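Local structure of gamma-glutamyltranspeptidase (Streptomyces lincolnensis, 6J3A) at residues 38-49 with 130-138. The protein probably cleaves or transfers gamma-glutamyl groups, as a gamma-glutamyltranspeptidase homologue related to LmbA and belonging to the Ntn-hydrolase clan. Numbering follows the deposited sequence.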
loop_
_atom_site.group_PDB
_atom_site.type_symbol
_atom_site.label_atom_id
_atom_site.label_comp_id
_atom_site.label_asym_id
_atom_site.label_seq_id
_atom_site.Cartn_x
_atom_site.Cartn_y
_atom_site.Cartn_z
ATOM N N ASP A 38 0.247 3.492 -21.497
ATOM C CA ASP A 38 0.296 4.891 -21.057
ATOM C C ASP A 38 0.814 4.964 -19.621
ATOM O O ASP A 38 1.709 5.751 -19.294
ATOM C CB ASP A 38 -1.088 5.517 -21.061
ATOM C CG ASP A 38 -1.682 5.619 -22.432
ATOM O OD1 ASP A 38 -1.034 6.185 -23.327
ATOM O OD2 ASP A 38 -2.830 5.154 -22.626
ATOM N N ALA A 39 0.229 4.130 -18.771
ATOM C CA ALA A 39 0.541 4.129 -17.352
ATOM C C ALA A 39 2.005 3.830 -17.104
ATOM O O ALA A 39 2.676 4.547 -16.371
ATOM C CB ALA A 39 -0.323 3.111 -16.630
ATOM N N ALA A 40 2.488 2.766 -17.729
ATOM C CA ALA A 40 3.852 2.309 -17.513
ATOM C C ALA A 40 4.895 3.325 -17.987
ATOM O O ALA A 40 5.944 3.481 -17.352
ATOM C CB ALA A 40 4.063 0.981 -18.201
ATOM N N VAL A 41 4.604 4.004 -19.097
ATOM C CA VAL A 41 5.464 5.078 -19.584
ATOM C C VAL A 41 5.583 6.160 -18.510
ATOM O O VAL A 41 6.694 6.509 -18.102
ATOM C CB VAL A 41 4.966 5.672 -20.922
ATOM C CG1 VAL A 41 5.781 6.905 -21.313
ATOM C CG2 VAL A 41 5.085 4.639 -22.035
ATOM N N ALA A 42 4.445 6.657 -18.034
ATOM C CA ALA A 42 4.432 7.670 -16.968
ATOM C C ALA A 42 5.228 7.250 -15.744
ATOM O O ALA A 42 6.093 7.989 -15.270
ATOM C CB ALA A 42 3.014 7.978 -16.559
ATOM N N GLY A 43 4.925 6.058 -15.247
ATOM C CA GLY A 43 5.630 5.495 -14.100
ATOM C C GLY A 43 7.133 5.398 -14.299
ATOM O O GLY A 43 7.898 5.639 -13.373
ATOM N N ALA A 44 7.551 5.057 -15.515
ATOM C CA ALA A 44 8.968 4.851 -15.831
ATOM C C ALA A 44 9.776 6.126 -15.723
ATOM O O ALA A 44 10.892 6.113 -15.221
ATOM C CB ALA A 44 9.116 4.272 -17.224
ATOM N N PHE A 45 9.205 7.221 -16.208
ATOM C CA PHE A 45 9.848 8.525 -16.117
ATOM C C PHE A 45 9.807 9.077 -14.688
ATOM O O PHE A 45 10.696 9.815 -14.280
ATOM C CB PHE A 45 9.243 9.499 -17.135
ATOM C CG PHE A 45 9.722 9.262 -18.544
ATOM C CD1 PHE A 45 9.200 8.228 -19.301
ATOM C CD2 PHE A 45 10.721 10.058 -19.104
ATOM C CE1 PHE A 45 9.650 7.995 -20.596
ATOM C CE2 PHE A 45 11.169 9.837 -20.401
ATOM C CZ PHE A 45 10.636 8.801 -21.151
ATOM N N VAL A 46 8.783 8.727 -13.928
ATOM C CA VAL A 46 8.786 9.022 -12.500
ATOM C C VAL A 46 9.933 8.257 -11.817
ATOM O O VAL A 46 10.668 8.837 -11.019
ATOM C CB VAL A 46 7.408 8.738 -11.858
ATOM C CG1 VAL A 46 7.479 8.774 -10.336
ATOM C CG2 VAL A 46 6.390 9.758 -12.358
ATOM N N LEU A 47 10.105 6.985 -12.161
ATOM C CA LEU A 47 11.204 6.185 -11.603
ATOM C C LEU A 47 12.591 6.783 -11.821
ATOM O O LEU A 47 13.455 6.673 -10.941
ATOM C CB LEU A 47 11.185 4.763 -12.161
ATOM C CG LEU A 47 10.111 3.829 -11.612
ATOM C CD1 LEU A 47 10.056 2.568 -12.453
ATOM C CD2 LEU A 47 10.382 3.477 -10.160
ATOM N N HIS A 48 12.808 7.404 -12.983
ATOM C CA HIS A 48 14.079 8.105 -13.242
ATOM C C HIS A 48 14.330 9.097 -12.112
ATOM O O HIS A 48 15.424 9.157 -11.541
ATOM C CB HIS A 48 14.047 8.902 -14.549
ATOM C CG HIS A 48 13.840 8.071 -15.769
ATOM N ND1 HIS A 48 13.250 8.570 -16.912
ATOM C CD2 HIS A 48 14.143 6.778 -16.029
ATOM C CE1 HIS A 48 13.187 7.612 -17.820
ATOM N NE2 HIS A 48 13.724 6.516 -17.311
ATOM N N VAL A 49 13.276 9.852 -11.798
ATOM C CA VAL A 49 13.326 10.957 -10.841
ATOM C C VAL A 49 13.433 10.487 -9.395
ATOM O O VAL A 49 14.151 11.102 -8.610
ATOM C CB VAL A 49 12.099 11.886 -10.997
ATOM C CG1 VAL A 49 12.161 13.052 -10.018
ATOM C CG2 VAL A 49 12.018 12.435 -12.415
ATOM N N VAL A 130 1.558 12.123 -20.278
ATOM C CA VAL A 130 2.106 10.941 -19.649
ATOM C C VAL A 130 3.386 11.264 -18.915
ATOM O O VAL A 130 3.698 10.612 -17.923
ATOM C CB VAL A 130 2.216 9.765 -20.650
ATOM C CG1 VAL A 130 3.499 8.977 -20.511
ATOM C CG2 VAL A 130 1.031 8.831 -20.457
ATOM N N LEU A 131 4.128 12.271 -19.367
ATOM C CA LEU A 131 5.368 12.587 -18.670
ATOM C C LEU A 131 5.326 13.824 -17.735
ATOM O O LEU A 131 6.337 14.149 -17.113
ATOM C CB LEU A 131 6.578 12.503 -19.625
ATOM C CG LEU A 131 6.966 13.530 -20.674
ATOM C CD1 LEU A 131 7.334 14.845 -20.017
ATOM C CD2 LEU A 131 8.170 13.012 -21.442
ATOM N N LYS A 132 4.161 14.456 -17.572
ATOM C CA LYS A 132 4.011 15.597 -16.633
ATOM C C LYS A 132 4.274 15.257 -15.149
ATOM O O LYS A 132 4.640 16.123 -14.364
ATOM C CB LYS A 132 2.627 16.244 -16.773
ATOM C CG LYS A 132 1.479 15.438 -16.178
ATOM C CD LYS A 132 0.125 15.949 -16.651
ATOM C CE LYS A 132 -1.026 15.218 -15.965
ATOM N NZ LYS A 132 -2.112 14.858 -16.915
ATOM N N TYR A 133 4.075 14.001 -14.783
ATOM C CA TYR A 133 4.280 13.543 -13.406
ATOM C C TYR A 133 5.738 13.654 -13.009
ATOM O O TYR A 133 6.053 14.267 -11.998
ATOM C CB TYR A 133 3.794 12.101 -13.240
ATOM C CG TYR A 133 2.325 11.968 -13.545
ATOM C CD1 TYR A 133 1.366 12.394 -12.629
ATOM C CD2 TYR A 133 1.889 11.480 -14.773
ATOM C CE1 TYR A 133 0.011 12.308 -12.912
ATOM C CE2 TYR A 133 0.539 11.389 -15.066
ATOM C CZ TYR A 133 -0.398 11.804 -14.132
ATOM O OH TYR A 133 -1.743 11.716 -14.414
ATOM N N ALA A 134 6.611 13.074 -13.831
ATOM C CA ALA A 134 8.074 13.146 -13.642
ATOM C C ALA A 134 8.628 14.571 -13.652
ATOM O O ALA A 134 9.468 14.908 -12.822
ATOM C CB ALA A 134 8.777 12.316 -14.702
ATOM N N VAL A 135 8.154 15.385 -14.598
ATOM C CA VAL A 135 8.511 16.810 -14.685
ATOM C C VAL A 135 8.223 17.545 -13.374
ATOM O O VAL A 135 9.054 18.301 -12.873
ATOM C CB VAL A 135 7.728 17.534 -15.810
ATOM C CG1 VAL A 135 7.988 19.041 -15.792
ATOM C CG2 VAL A 135 8.102 16.987 -17.181
ATOM N N GLY A 136 7.019 17.346 -12.856
ATOM C CA GLY A 136 6.597 17.926 -11.578
ATOM C C GLY A 136 7.491 17.543 -10.411
ATOM O O GLY A 136 7.906 18.404 -9.638
ATOM N N TYR A 137 7.808 16.258 -10.289
ATOM C CA TYR A 137 8.698 15.804 -9.217
ATOM C C TYR A 137 10.145 16.229 -9.447
ATOM O O TYR A 137 10.908 16.385 -8.495
ATOM C CB TYR A 137 8.613 14.289 -9.038
ATOM C CG TYR A 137 7.279 13.841 -8.484
ATOM C CD1 TYR A 137 6.846 14.268 -7.224
ATOM C CD2 TYR A 137 6.437 13.002 -9.214
ATOM C CE1 TYR A 137 5.620 13.876 -6.709
ATOM C CE2 TYR A 137 5.202 12.609 -8.704
ATOM C CZ TYR A 137 4.805 13.044 -7.448
ATOM O OH TYR A 137 3.595 12.657 -6.931
ATOM N N ALA A 138 10.514 16.419 -10.707
ATOM C CA ALA A 138 11.846 16.870 -11.043
ATOM C C ALA A 138 12.042 18.326 -10.650
ATOM O O ALA A 138 13.005 18.649 -9.958
ATOM C CB ALA A 138 12.106 16.680 -12.522
HETATM O O HOH W 1 5.663 10.768 -15.919
#
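Val49 meets the last turn of 130-138 with both of the methyls that branch from its CB. CG1 lies anti to the backbone N (chi1 -179°) and reaches Tyr137, 3.8 Å from CG1 to the backbone C of Tyr137, while touching Tyr137 CB and Ala138 N as well. CG2, the branch beside the backbone N, rests against Ala134, 3.6 Å from CG2 to Ala134 O, with the CB methyls of Ala134 and Ala138 next to it. An alanine in place of Val49 would probably open a gap against Ala134, Tyr137 and Ala138, which would lose the two methyls they pack on. One turn back, Ala134 is small enough to press its CB to within 3.2 Å of Phe45 O, and Val46 and Ala134 bring their CA atoms to 4.3 Å. Val46 CG2 sits 3.6 Å from Ala134 N and packs against Tyr133 CB. The axes of the two segments, 7.6 Å apart at closest approach and 16° from parallel, define a close, nearly parallel helix pair in the helical layer flanking the sheets of this Ntn-hydrolase fold. Helices 20-31, 111-122 and 186-200 also pack on it, and Tyr137 OH is hydrogen-bonded to Arg617 of the second subunit. No direct hydrogen bond joins the segments. A water bridges them instead, donating to Ala42 O and to Val130 O and accepting from Ala134 N, 3.3 Å from that N to the water oxygen; it links Val130 O to Ala134 N, a pair with no direct i to i+4 bond at the kink, and ties both to Ala42 O. Beside it, Ala42 sets its CB and CA against Val130 O, and Val130 CG2 approaches Asp38 O at 3.4 Å.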